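Long-range contacts in inner kinetochore subunit cnp3 (Schizosaccharomyces pombe, PDB 6O2D), which is a component of the inner kinetochore, part of the complex that assembles on centromeric DNA and attaches chromosomes to spindle microtubules for segregation: residues Q53-A57 with G69-P74; A77-P83 with N121-N127; H86-F91 with L135-T141; R35-L41 with L59-E63. All blocks are in the same frame, centred on the assembly; numbering follows the deposited sequence.

In the fold
All four contacts lie in the cupin domain of cnp3. Contacts 4 and 1 come first and alternate along the chain, both using strand 55-62. Contacts 2 and 3 follow, and their segments also alternate. Contacts 1 and 3 share one five-stranded antiparallel sheet, centres about 14 Å apart, and meet where strand 66-73 pairs with strand 133-140. Contact 2 is in a four-stranded sheet and packs against both, its centre about 13 Å and 14 Å from theirs. Contact 4 joins strand 32-40 to the five-stranded sheet, about 25 Å from contact 2 between centres. Contacts 3 and 4 reach the second subunit with many residues, contact 2 through N121, so they build part of the dimer interface.

Contact 1: Q53-A57 with G69-P74; sequences QLKFA and GVVEMP
K55 and E72 form a salt bridge, NZ to OE2, at 3.0 Å. As a hydrogen bond it is weak. The two side chains run alongside each other and point the same way. The E72 chain is extended, whereas K55 bends at chi2 and chi3 to bring NZ over to the carboxylate. V71 lies on the other face of the hairpin and uses both methyls. V71 CG1, anti to the backbone N (chi1 165°), meets L54 CD1 at 3.8 Å. V71 CG2 meets F56 CB at 3.5 Å. Behind these groups, the A57-V70 pair sets the register. A57 N to V70 O and V70 N to A57 O are both 3.0 Å. K55 N bonds to E72 O at 3.1 Å, but the return bond from E72 N to K55 O is weak. Further out, R134 is a weak ionic partner of E72 OE1, and Y137 packs on F56 and V71. The arrangement is a beta hairpin of strands 55-62 and 66-73, at one side of the five-stranded cupin sheet.

Contact 2: A77-P83 with N121-N127; sequences AEKPVKP and NYYSIKN
K79 and Y123 meet at their polar ends, K79 NZ to Y123 OH, 3.2 Å, a weak hydrogen bond. The extended K79 chain, CG anti to the backbone N (chi1 -172°), turns only at chi4. Four backbone bonds join the strands. N127 N donates to A77 O (3.0 Å) and K79 N to I125 O (2.8 Å). K82 N donates to Y123 O at 2.9 Å, and Y123 N to K82 O at 3.0 Å. Between K79 and K82 the register slips by one residue, a beta bulge containing P80.

On the other face, K126 CE lies across the E78 side chain, against CB, CG and CD, but K126 NZ stays 4.3 Å from E78 OE2, beyond a salt bridge. P83 CB approaches the Y122 ring obliquely, 3.7 Å from Y122 CE2. N127 OD1 accepts from G129 N, and N127 ND2 bonds weakly to M73 O, P74 O and E131 O. N121 ND2 reaches P118 O, while N121 OD1 takes N103 ND2 and L22 N of the second subunit. S124 OG bonds weakly to T101 OG1, and backbone bonds join Y122, S124 and K126 to N103, T101 and E99.

Strand 78-83 is outermost in its four-stranded sheet within the chain. Strand 122-127 lies between it and strand 98-102, and Y123 packs on M89 and F91 of the five-stranded sheet.

Contact 3: H86-F91 with L135-T141; sequences HNIMSF and LYYTHAT
The F91 ring meets Y137 CB obliquely, 3.7 Å from F91 CE1, and L135 CD1 lies 4.1 Å from F91 CD1. This ring also meets that of F115, their planes about 20° apart. H86 has T141 OG1 at its ring edge, in plane, while N87 ND2 sits over one face toward the rim. N87 OD1 lies obliquely to the H139 ring, 4.2 Å from H139 CD2. Y136 turns its ring to the other face of the sheet, where its OH is hydrogen-bonded to S90 OG of the second subunit.

T141 OG1 donates to H86 O at 2.9 Å, coming from above the carbonyl plane. With OG1 anti to the T141 backbone N (chi1 179°), the hydroxyl is swung toward H86 O. N146 ND2 is a second partner of the same hydroxyl. I88 and A140 exchange two backbone bonds, and so do S90 and T138. I88 CG2 rests on A140 CB at 4.0 Å.

Strand 133-140 is central in the five-stranded sheet, with 66-73 on one side and 88-95 on the other. Strand 113-117 flanks 88-95 in turn. F66 of the second subunit packs on I88 and T138.

Contact 4: R35-L41 with L59-E63; sequences RVVGYSL and LFKEE
The polar part is R35 with E62. R35 NH1 and NH2 both donate to E62 OE1, at 2.9 and 3.2 Å, with OE1 in the guanidinium plane. The carboxylate is turned 65° to that plane. R35 is extended from CG to NE, with CG anti to the backbone N (chi1 170°), which carries the guanidinium out to E62. E62 OE2 has its own salt bridge to R119 of the second subunit. A water accepts from both R35 NH2 and K61 N.

Strand 32-40 packs here across strand 55-62, with no backbone bridge between them. Both carry a classic beta bulge, at V37-G38 and L59-F60. G38 to S40 also pair in an antiparallel ladder with a strand of the second subunit, so the sheet runs on across the dimer.

Aromatic contacts centre on Y39. L59 CD2 sits 3.5 Å over the centre of the Y39 ring, a CH-pi contact. The edge of Y39 points to the face of F60, offset, with planes at 60°.

Among the apolar contacts, L41 CD2 touches L59 CD1 at 3.4 Å, and V70 packs on both leucines.

Contact 1: Q53-A57 with G69-P74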
loop_
_atom_site.group_PDB
_atom_site.type_symbol
_atom_site.label_atom_id
_atom_site.label_comp_id
_atom_site.label_asym_id
_atom_site.label_seq_id
_atom_site.Cartn_x
_atom_site.Cartn_y
_atom_site.Cartn_z
ATOM N N GLN B 53 2.907 17.970 -14.267
ATOM C CA GLN B 53 1.598 18.370 -13.758
ATOM C C GLN B 53 0.882 17.200 -13.095
ATOM O O GLN B 53 0.040 16.510 -13.703
ATOM C CB GLN B 53 0.717 18.938 -14.862
ATOM C CG GLN B 53 0.927 18.295 -16.218
ATOM C CD GLN B 53 1.823 19.120 -17.123
ATOM O OE1 GLN B 53 3.049 19.087 -17.002
ATOM N NE2 GLN B 53 1.212 19.864 -18.040
ATOM N N LEU B 54 1.238 16.986 -11.832
ATOM C CA LEU B 54 0.515 16.059 -10.974
ATOM C C LEU B 54 0.513 16.556 -9.532
ATOM O O LEU B 54 1.300 17.411 -9.139
ATOM C CB LEU B 54 1.060 14.626 -11.026
ATOM C CG LEU B 54 2.396 14.212 -10.368
ATOM C CD1 LEU B 54 2.279 13.911 -8.891
ATOM C CD2 LEU B 54 3.019 13.022 -11.094
ATOM N N LYS B 55 -0.320 15.926 -8.721
ATOM C CA LYS B 55 -0.546 16.302 -7.339
ATOM C C LYS B 55 -0.044 15.185 -6.449
ATOM O O LYS B 55 -0.009 14.023 -6.850
ATOM C CB LYS B 55 -2.063 16.544 -7.137
ATOM C CG LYS B 55 -2.761 17.444 -8.308
ATOM C CD LYS B 55 -3.534 18.604 -7.868
ATOM C CE LYS B 55 -4.820 18.331 -8.636
ATOM N NZ LYS B 55 -6.157 18.790 -8.213
ATOM N N PHE B 56 0.402 15.552 -5.264
ATOM C CA PHE B 56 0.664 14.479 -4.343
ATOM C C PHE B 56 0.735 15.041 -2.940
ATOM O O PHE B 56 0.908 16.249 -2.716
ATOM C CB PHE B 56 1.915 13.676 -4.729
ATOM C CG PHE B 56 3.151 14.101 -4.049
ATOM C CD1 PHE B 56 3.654 15.359 -4.275
ATOM C CD2 PHE B 56 3.836 13.233 -3.206
ATOM C CE1 PHE B 56 4.789 15.769 -3.667
ATOM C CE2 PHE B 56 4.981 13.635 -2.593
ATOM C CZ PHE B 56 5.460 14.909 -2.824
ATOM N N ALA B 57 0.574 14.123 -2.005
ATOM C CA ALA B 57 0.850 14.371 -0.608
ATOM C C ALA B 57 1.262 13.040 -0.008
ATOM O O ALA B 57 0.578 12.029 -0.197
ATOM C CB ALA B 57 -0.373 14.957 0.106
ATOM N N GLY B 69 1.015 7.544 0.147
ATOM C CA GLY B 69 0.373 8.820 -0.070
ATOM C C GLY B 69 -0.685 8.761 -1.150
ATOM O O GLY B 69 -1.137 7.684 -1.546
ATOM N N VAL B 70 -1.070 9.948 -1.625
ATOM C CA VAL B 70 -2.092 10.088 -2.651
ATOM C C VAL B 70 -1.567 10.992 -3.756
ATOM O O VAL B 70 -0.899 12.000 -3.491
ATOM C CB VAL B 70 -3.420 10.637 -2.068
ATOM C CG1 VAL B 70 -3.181 11.885 -1.228
ATOM C CG2 VAL B 70 -4.445 10.916 -3.174
ATOM N N VAL B 71 -1.850 10.597 -4.998
ATOM C CA VAL B 71 -1.560 11.370 -6.198
ATOM C C VAL B 71 -2.866 11.514 -6.966
ATOM O O VAL B 71 -3.644 10.556 -7.056
ATOM C CB VAL B 71 -0.476 10.696 -7.081
ATOM C CG1 VAL B 71 -0.434 11.307 -8.486
ATOM C CG2 VAL B 71 0.888 10.760 -6.419
ATOM N N GLU B 72 -3.105 12.720 -7.504
ATOM C CA GLU B 72 -4.208 13.013 -8.416
ATOM C C GLU B 72 -3.654 13.529 -9.736
ATOM O O GLU B 72 -2.661 14.256 -9.750
ATOM C CB GLU B 72 -5.173 14.078 -7.882
ATOM C CG GLU B 72 -6.317 14.327 -8.840
ATOM C CD GLU B 72 -7.179 15.453 -8.431
ATOM O OE1 GLU B 72 -7.532 15.494 -7.235
ATOM O OE2 GLU B 72 -7.468 16.307 -9.293
HETATM N N MSE B 73 -4.307 13.177 -10.840
HETATM C CA MSE B 73 -3.875 13.658 -12.145
HETATM C C MSE B 73 -5.030 14.311 -12.888
HETATM O O MSE B 73 -6.058 13.678 -13.145
HETATM C CB MSE B 73 -3.311 12.489 -12.934
HETATM C CG MSE B 73 -1.987 12.081 -12.356
HETATM SE SE MSE B 73 -1.066 10.787 -13.421
HETATM C CE MSE B 73 -2.103 9.202 -12.988
ATOM N N PRO B 74 -4.870 15.586 -13.222
ATOM C CA PRO B 74 -5.913 16.293 -13.973
ATOM C C PRO B 74 -6.116 15.676 -15.349
ATOM O O PRO B 74 -5.390 14.785 -15.791
ATOM C CB PRO B 74 -5.376 17.726 -14.067
ATOM C CG PRO B 74 -4.284 17.811 -13.026
ATOM C CD PRO B 74 -3.715 16.443 -12.911
#

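Contact 2: A77-P83 with N121-N127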
loop_
_atom_site.group_PDB
_atom_site.type_symbol
_atom_site.label_atom_id
_atom_site.label_comp_id
_atom_site.label_asym_id
_atom_site.label_seq_id
_atom_site.Cartn_x
_atom_site.Cartn_y
_atom_site.Cartn_z
ATOM N N ALA B 77 -3.312 14.741 -18.291
ATOM C CA ALA B 77 -2.010 14.753 -17.643
ATOM C C ALA B 77 -1.125 13.624 -18.164
ATOM O O ALA B 77 -1.599 12.535 -18.497
ATOM C CB ALA B 77 -2.167 14.625 -16.127
ATOM N N GLU B 78 0.181 13.893 -18.219
ATOM C CA GLU B 78 1.165 12.922 -18.701
ATOM C C GLU B 78 2.322 12.900 -17.711
ATOM O O GLU B 78 3.087 13.865 -17.628
ATOM C CB GLU B 78 1.665 13.283 -20.107
ATOM C CG GLU B 78 0.594 13.777 -21.080
ATOM C CD GLU B 78 1.132 14.037 -22.497
ATOM O OE1 GLU B 78 2.297 14.479 -22.638
ATOM O OE2 GLU B 78 0.385 13.794 -23.472
ATOM N N LYS B 79 2.457 11.800 -16.970
ATOM C CA LYS B 79 3.602 11.613 -16.088
ATOM C C LYS B 79 4.727 10.946 -16.865
ATOM O O LYS B 79 4.548 9.815 -17.335
ATOM C CB LYS B 79 3.228 10.765 -14.883
ATOM C CG LYS B 79 4.317 10.681 -13.816
ATOM C CD LYS B 79 3.873 9.833 -12.620
ATOM C CE LYS B 79 4.956 9.784 -11.547
ATOM N NZ LYS B 79 6.312 9.694 -12.177
ATOM N N PRO B 80 5.877 11.597 -17.034
ATOM C CA PRO B 80 6.953 11.009 -17.843
ATOM C C PRO B 80 7.551 9.779 -17.179
ATOM O O PRO B 80 7.445 9.576 -15.968
ATOM C CB PRO B 80 7.990 12.137 -17.946
ATOM C CG PRO B 80 7.296 13.376 -17.461
ATOM C CD PRO B 80 6.259 12.908 -16.486
ATOM N N VAL B 81 8.192 8.950 -18.008
ATOM C CA VAL B 81 8.746 7.693 -17.524
ATOM C C VAL B 81 9.770 7.971 -16.430
ATOM O O VAL B 81 10.585 8.898 -16.525
ATOM C CB VAL B 81 9.353 6.881 -18.682
ATOM C CG1 VAL B 81 10.566 7.586 -19.271
ATOM C CG2 VAL B 81 9.712 5.476 -18.213
ATOM N N LYS B 82 9.699 7.192 -15.357
ATOM C CA LYS B 82 10.662 7.289 -14.277
ATOM C C LYS B 82 11.055 5.887 -13.852
ATOM O O LYS B 82 10.273 4.942 -14.016
ATOM C CB LYS B 82 10.089 8.054 -13.071
ATOM C CG LYS B 82 9.714 9.507 -13.350
ATOM C CD LYS B 82 10.932 10.416 -13.468
ATOM C CE LYS B 82 10.517 11.835 -13.861
ATOM N NZ LYS B 82 11.268 12.893 -13.121
ATOM N N PRO B 83 12.264 5.715 -13.318
ATOM C CA PRO B 83 12.694 4.408 -12.821
ATOM C C PRO B 83 12.286 4.196 -11.373
ATOM O O PRO B 83 12.280 5.121 -10.559
ATOM C CB PRO B 83 14.221 4.482 -12.941
ATOM C CG PRO B 83 14.526 5.928 -12.722
ATOM C CD PRO B 83 13.353 6.707 -13.282
ATOM N N ASN B 121 12.799 -1.203 -12.471
ATOM C CA ASN B 121 11.959 -1.151 -13.662
ATOM C C ASN B 121 11.573 0.298 -13.951
ATOM O O ASN B 121 11.930 1.217 -13.209
ATOM C CB ASN B 121 10.733 -2.054 -13.506
ATOM C CG ASN B 121 11.113 -3.512 -13.336
ATOM O OD1 ASN B 121 11.280 -4.234 -14.310
ATOM N ND2 ASN B 121 11.263 -3.946 -12.093
ATOM N N TYR B 122 10.894 0.502 -15.079
ATOM C CA TYR B 122 10.473 1.818 -15.546
ATOM C C TYR B 122 8.955 1.890 -15.676
ATOM O O TYR B 122 8.311 0.908 -16.061
ATOM C CB TYR B 122 11.153 2.137 -16.893
ATOM C CG TYR B 122 12.659 2.019 -16.803
ATOM C CD1 TYR B 122 13.299 0.804 -17.010
ATOM C CD2 TYR B 122 13.436 3.112 -16.451
ATOM C CE1 TYR B 122 14.668 0.692 -16.892
ATOM C CE2 TYR B 122 14.802 3.009 -16.330
ATOM C CZ TYR B 122 15.414 1.799 -16.553
ATOM O OH TYR B 122 16.781 1.703 -16.440
ATOM N N TYR B 123 8.380 3.052 -15.364
ATOM C CA TYR B 123 6.933 3.195 -15.433
ATOM C C TYR B 123 6.566 4.605 -15.869
ATOM O O TYR B 123 7.322 5.556 -15.656
ATOM C CB TYR B 123 6.248 2.872 -14.096
ATOM C CG TYR B 123 6.251 4.005 -13.091
ATOM C CD1 TYR B 123 7.389 4.294 -12.346
ATOM C CD2 TYR B 123 5.112 4.772 -12.873
ATOM C CE1 TYR B 123 7.400 5.318 -11.425
ATOM C CE2 TYR B 123 5.109 5.800 -11.945
ATOM C CZ TYR B 123 6.256 6.068 -11.225
ATOM O OH TYR B 123 6.262 7.093 -10.307
ATOM N N SER B 124 5.395 4.718 -16.497
ATOM C CA SER B 124 4.796 5.993 -16.864
ATOM C C SER B 124 3.282 5.855 -16.758
ATOM O O SER B 124 2.743 4.750 -16.835
ATOM C CB SER B 124 5.209 6.418 -18.282
ATOM O OG SER B 124 4.519 5.654 -19.258
ATOM N N ILE B 125 2.597 6.978 -16.540
ATOM C CA ILE B 125 1.139 6.989 -16.401
ATOM C C ILE B 125 0.571 8.198 -17.134
ATOM O O ILE B 125 1.118 9.302 -17.055
ATOM C CB ILE B 125 0.662 7.006 -14.934
ATOM C CG1 ILE B 125 1.618 6.252 -14.009
ATOM C CG2 ILE B 125 -0.727 6.368 -14.849
ATOM C CD1 ILE B 125 1.237 6.349 -12.552
ATOM N N LYS B 126 -0.551 7.996 -17.814
ATOM C CA LYS B 126 -1.243 9.059 -18.538
ATOM C C LYS B 126 -2.731 9.025 -18.211
ATOM O O LYS B 126 -3.321 7.946 -18.115
ATOM C CB LYS B 126 -1.041 8.911 -20.054
ATOM C CG LYS B 126 -0.271 10.041 -20.702
ATOM C CD LYS B 126 0.642 9.509 -21.787
ATOM C CE LYS B 126 1.405 10.626 -22.480
ATOM N NZ LYS B 126 2.564 10.142 -23.261
ATOM N N ASN B 127 -3.322 10.195 -17.977
ATOM C CA ASN B 127 -4.767 10.296 -17.790
ATOM C C ASN B 127 -5.468 10.293 -19.149
ATOM O O ASN B 127 -5.318 11.238 -19.936
ATOM C CB ASN B 127 -5.114 11.557 -16.998
ATOM C CG ASN B 127 -6.532 11.531 -16.432
ATOM O OD1 ASN B 127 -7.412 10.844 -16.959
ATOM N ND2 ASN B 127 -6.751 12.267 -15.348
#

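Contact 3: H86-F91 with L135-T141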
loop_
_atom_site.group_PDB
_atom_site.type_symbol
_atom_site.label_atom_id
_atom_site.label_comp_id
_atom_site.label_asym_id
_atom_site.label_seq_id
_atom_site.Cartn_x
_atom_site.Cartn_y
_atom_site.Cartn_z
ATOM N N HIS B 86 15.447 1.298 -6.277
ATOM C CA HIS B 86 15.457 0.321 -5.199
ATOM C C HIS B 86 14.116 0.207 -4.483
ATOM O O HIS B 86 14.036 -0.476 -3.457
ATOM C CB HIS B 86 16.538 0.699 -4.192
ATOM C CG HIS B 86 16.434 2.117 -3.729
ATOM N ND1 HIS B 86 16.885 3.180 -4.484
ATOM C CD2 HIS B 86 15.892 2.654 -2.610
ATOM C CE1 HIS B 86 16.643 4.308 -3.841
ATOM N NE2 HIS B 86 16.044 4.015 -2.701
ATOM N N ASN B 87 13.074 0.867 -4.983
ATOM C CA ASN B 87 11.753 0.813 -4.379
ATOM C C ASN B 87 10.814 -0.007 -5.247
ATOM O O ASN B 87 10.885 0.053 -6.479
ATOM C CB ASN B 87 11.152 2.207 -4.189
ATOM C CG ASN B 87 11.991 3.081 -3.314
ATOM O OD1 ASN B 87 12.160 2.807 -2.130
ATOM N ND2 ASN B 87 12.523 4.149 -3.886
ATOM N N ILE B 88 9.951 -0.784 -4.603
ATOM C CA ILE B 88 8.800 -1.374 -5.275
ATOM C C ILE B 88 7.638 -0.399 -5.114
ATOM O O ILE B 88 7.332 0.034 -3.998
ATOM C CB ILE B 88 8.460 -2.764 -4.712
ATOM C CG1 ILE B 88 7.128 -3.261 -5.281
ATOM C CG2 ILE B 88 8.421 -2.749 -3.197
ATOM C CD1 ILE B 88 7.009 -4.777 -5.334
HETATM N N MSE B 89 7.038 -0.000 -6.233
HETATM C CA MSE B 89 5.893 0.899 -6.231
HETATM C C MSE B 89 4.607 0.110 -6.231
HETATM O O MSE B 89 4.531 -0.950 -6.851
HETATM C CB MSE B 89 5.893 1.828 -7.452
HETATM C CG MSE B 89 7.252 2.277 -7.933
HETATM SE SE MSE B 89 7.827 3.881 -7.011
HETATM C CE MSE B 89 6.421 5.122 -7.550
ATOM N N SER B 90 3.599 0.643 -5.542
ATOM C CA SER B 90 2.235 0.143 -5.606
ATOM C C SER B 90 1.295 1.303 -5.891
ATOM O O SER B 90 1.513 2.422 -5.418
ATOM C CB SER B 90 1.822 -0.540 -4.298
ATOM O OG SER B 90 0.872 -1.559 -4.528
ATOM N N PHE B 91 0.277 1.044 -6.705
ATOM C CA PHE B 91 -0.730 2.045 -7.025
ATOM C C PHE B 91 -2.094 1.386 -6.963
ATOM O O PHE B 91 -2.271 0.291 -7.505
ATOM C CB PHE B 91 -0.499 2.663 -8.403
ATOM C CG PHE B 91 0.745 3.487 -8.485
ATOM C CD1 PHE B 91 0.755 4.795 -8.032
ATOM C CD2 PHE B 91 1.910 2.955 -9.006
ATOM C CE1 PHE B 91 1.903 5.557 -8.105
ATOM C CE2 PHE B 91 3.052 3.713 -9.076
ATOM C CZ PHE B 91 3.047 5.017 -8.625
ATOM N N LEU B 135 -5.008 8.491 -7.053
ATOM C CA LEU B 135 -4.383 7.208 -6.745
ATOM C C LEU B 135 -3.876 7.166 -5.318
ATOM O O LEU B 135 -3.350 8.153 -4.805
ATOM C CB LEU B 135 -3.207 6.904 -7.671
ATOM C CG LEU B 135 -3.298 7.070 -9.177
ATOM C CD1 LEU B 135 -1.905 7.374 -9.752
ATOM C CD2 LEU B 135 -3.896 5.816 -9.779
ATOM N N TYR B 136 -3.962 5.980 -4.725
ATOM C CA TYR B 136 -3.284 5.667 -3.476
ATOM C C TYR B 136 -1.986 4.930 -3.792
ATOM O O TYR B 136 -2.018 3.858 -4.405
ATOM C CB TYR B 136 -4.185 4.814 -2.581
ATOM C CG TYR B 136 -3.488 4.301 -1.353
ATOM C CD1 TYR B 136 -3.081 5.177 -0.356
ATOM C CD2 TYR B 136 -3.228 2.950 -1.187
ATOM C CE1 TYR B 136 -2.448 4.725 0.771
ATOM C CE2 TYR B 136 -2.586 2.488 -0.051
ATOM C CZ TYR B 136 -2.200 3.383 0.919
ATOM O OH TYR B 136 -1.556 2.946 2.049
ATOM N N TYR B 137 -0.851 5.495 -3.384
ATOM C CA TYR B 137 0.438 4.886 -3.686
ATOM C C TYR B 137 1.145 4.439 -2.414
ATOM O O TYR B 137 0.974 5.024 -1.341
ATOM C CB TYR B 137 1.357 5.842 -4.473
ATOM C CG TYR B 137 2.027 6.939 -3.656
ATOM C CD1 TYR B 137 3.213 6.706 -2.962
ATOM C CD2 TYR B 137 1.485 8.219 -3.604
ATOM C CE1 TYR B 137 3.821 7.707 -2.213
ATOM C CE2 TYR B 137 2.093 9.233 -2.869
ATOM C CZ TYR B 137 3.254 8.970 -2.171
ATOM O OH TYR B 137 3.853 9.976 -1.439
ATOM N N THR B 138 1.945 3.386 -2.554
ATOM C CA THR B 138 2.891 2.972 -1.531
ATOM C C THR B 138 4.199 2.650 -2.233
ATOM O O THR B 138 4.192 2.104 -3.339
ATOM C CB THR B 138 2.392 1.751 -0.733
ATOM O OG1 THR B 138 2.481 0.576 -1.540
ATOM C CG2 THR B 138 0.930 1.931 -0.302
ATOM N N HIS B 139 5.316 2.990 -1.600
ATOM C CA HIS B 139 6.602 2.465 -2.027
ATOM C C HIS B 139 7.345 1.913 -0.822
ATOM O O HIS B 139 7.140 2.353 0.314
ATOM C CB HIS B 139 7.464 3.504 -2.779
ATOM C CG HIS B 139 7.806 4.722 -1.988
ATOM N ND1 HIS B 139 7.146 5.922 -2.152
ATOM C CD2 HIS B 139 8.767 4.945 -1.060
ATOM C CE1 HIS B 139 7.667 6.823 -1.338
ATOM N NE2 HIS B 139 8.651 6.256 -0.664
ATOM N N ALA B 140 8.122 0.862 -1.076
ATOM C CA ALA B 140 8.813 0.117 -0.038
ATOM C C ALA B 140 10.161 -0.341 -0.575
ATOM O O ALA B 140 10.356 -0.489 -1.785
ATOM C CB ALA B 140 7.980 -1.080 0.442
ATOM N N THR B 141 11.092 -0.583 0.341
ATOM C CA THR B 141 12.420 -1.026 -0.046
ATOM C C THR B 141 12.948 -1.978 1.017
ATOM O O THR B 141 12.487 -1.981 2.163
ATOM C CB THR B 141 13.367 0.162 -0.260
ATOM O OG1 THR B 141 14.676 -0.314 -0.608
ATOM C CG2 THR B 141 13.438 1.026 0.999
#

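Contact 4: R35-L41 with L59-E63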
loop_
_atom_site.group_PDB
_atom_site.type_symbol
_atom_site.label_atom_id
_atom_site.label_comp_id
_atom_site.label_asym_id
_atom_site.label_seq_id
_atom_site.Cartn_x
_atom_site.Cartn_y
_atom_site.Cartn_z
ATOM N N ARG B 35 0.156 9.644 16.793
ATOM C CA ARG B 35 0.506 9.679 15.384
ATOM C C ARG B 35 -0.762 9.642 14.543
ATOM O O ARG B 35 -1.750 8.997 14.907
ATOM C CB ARG B 35 1.432 8.490 15.052
ATOM C CG ARG B 35 1.705 8.222 13.584
ATOM C CD ARG B 35 2.604 6.998 13.423
ATOM N NE ARG B 35 2.987 6.792 12.030
ATOM C CZ ARG B 35 3.816 5.841 11.604
ATOM N NH1 ARG B 35 4.369 4.989 12.465
ATOM N NH2 ARG B 35 4.099 5.745 10.309
ATOM N N VAL B 36 -0.727 10.351 13.416
ATOM C CA VAL B 36 -1.863 10.392 12.498
ATOM C C VAL B 36 -1.920 9.064 11.744
ATOM O O VAL B 36 -1.044 8.771 10.926
ATOM C CB VAL B 36 -1.762 11.582 11.540
ATOM C CG1 VAL B 36 -3.031 11.725 10.729
ATOM C CG2 VAL B 36 -1.512 12.846 12.332
ATOM N N VAL B 37 -2.941 8.254 12.019
ATOM C CA VAL B 37 -3.044 6.912 11.461
ATOM C C VAL B 37 -4.167 6.798 10.442
ATOM O O VAL B 37 -4.473 5.689 9.996
ATOM C CB VAL B 37 -3.200 5.847 12.561
ATOM C CG1 VAL B 37 -2.092 5.985 13.608
ATOM C CG2 VAL B 37 -4.598 5.908 13.196
ATOM N N GLY B 38 -4.806 7.908 10.071
ATOM C CA GLY B 38 -5.867 7.840 9.081
ATOM C C GLY B 38 -6.204 9.143 8.383
ATOM O O GLY B 38 -6.168 10.209 9.001
ATOM N N TYR B 39 -6.525 9.069 7.091
ATOM C CA TYR B 39 -6.915 10.229 6.300
ATOM C C TYR B 39 -8.052 9.840 5.371
ATOM O O TYR B 39 -8.086 8.726 4.837
ATOM C CB TYR B 39 -5.789 10.781 5.417
ATOM C CG TYR B 39 -4.571 11.328 6.123
ATOM C CD1 TYR B 39 -3.557 10.479 6.554
ATOM C CD2 TYR B 39 -4.406 12.696 6.305
ATOM C CE1 TYR B 39 -2.427 10.975 7.178
ATOM C CE2 TYR B 39 -3.273 13.201 6.928
ATOM C CZ TYR B 39 -2.290 12.333 7.361
ATOM O OH TYR B 39 -1.157 12.814 7.982
ATOM N N SER B 40 -8.955 10.785 5.140
ATOM C CA SER B 40 -9.929 10.671 4.062
ATOM C C SER B 40 -9.336 11.378 2.850
ATOM O O SER B 40 -9.252 12.611 2.826
ATOM C CB SER B 40 -11.267 11.278 4.468
ATOM O OG SER B 40 -12.195 11.216 3.403
ATOM N N LEU B 41 -8.915 10.597 1.852
ATOM C CA LEU B 41 -8.201 11.151 0.702
ATOM C C LEU B 41 -8.920 12.303 0.001
ATOM O O LEU B 41 -8.244 13.288 -0.333
ATOM C CB LEU B 41 -7.893 10.027 -0.298
ATOM C CG LEU B 41 -7.037 8.883 0.256
ATOM C CD1 LEU B 41 -6.654 7.901 -0.820
ATOM C CD2 LEU B 41 -5.795 9.421 0.898
ATOM N N LEU B 59 1.337 10.814 3.076
ATOM C CA LEU B 59 0.453 10.722 4.234
ATOM C C LEU B 59 1.061 9.941 5.390
ATOM O O LEU B 59 1.059 10.417 6.528
ATOM C CB LEU B 59 -0.865 10.072 3.816
ATOM C CG LEU B 59 -1.663 10.928 2.840
ATOM C CD1 LEU B 59 -2.816 10.130 2.318
ATOM C CD2 LEU B 59 -2.156 12.208 3.511
ATOM N N PHE B 60 1.548 8.730 5.120
ATOM C CA PHE B 60 2.132 7.853 6.123
ATOM C C PHE B 60 3.601 7.669 5.787
ATOM O O PHE B 60 3.939 7.291 4.661
ATOM C CB PHE B 60 1.431 6.497 6.144
ATOM C CG PHE B 60 -0.056 6.583 6.291
ATOM C CD1 PHE B 60 -0.619 7.197 7.404
ATOM C CD2 PHE B 60 -0.892 6.039 5.328
ATOM C CE1 PHE B 60 -1.988 7.269 7.553
ATOM C CE2 PHE B 60 -2.267 6.109 5.471
ATOM C CZ PHE B 60 -2.817 6.731 6.586
ATOM N N LYS B 61 4.468 7.912 6.763
ATOM C CA LYS B 61 5.903 7.761 6.570
ATOM C C LYS B 61 6.450 6.798 7.607
ATOM O O LYS B 61 6.342 7.052 8.813
ATOM C CB LYS B 61 6.609 9.110 6.684
ATOM C CG LYS B 61 6.241 10.099 5.596
ATOM C CD LYS B 61 7.079 11.364 5.698
ATOM C CE LYS B 61 6.480 12.364 6.672
ATOM N NZ LYS B 61 7.304 13.605 6.741
ATOM N N GLU B 62 7.080 5.722 7.143
ATOM C CA GLU B 62 7.860 4.854 8.013
ATOM C C GLU B 62 9.276 4.765 7.444
ATOM O O GLU B 62 9.674 3.745 6.876
ATOM C CB GLU B 62 7.224 3.474 8.145
ATOM C CG GLU B 62 7.752 2.689 9.331
ATOM C CD GLU B 62 7.338 3.293 10.653
ATOM O OE1 GLU B 62 6.123 3.311 10.939
ATOM O OE2 GLU B 62 8.226 3.759 11.398
ATOM N N GLU B 63 10.023 5.858 7.584
ATOM C CA GLU B 63 11.383 5.903 7.074
ATOM C C GLU B 63 12.241 4.879 7.813
ATOM O O GLU B 63 12.109 4.716 9.030
ATOM C CB GLU B 63 11.979 7.302 7.222
ATOM C CG GLU B 63 11.883 8.142 5.956
ATOM C CD GLU B 63 13.037 7.903 4.994
ATOM O OE1 GLU B 63 12.778 7.646 3.801
ATOM O OE2 GLU B 63 14.207 7.972 5.431
HETATM O O HOH W 1 3.205 8.653 9.277
#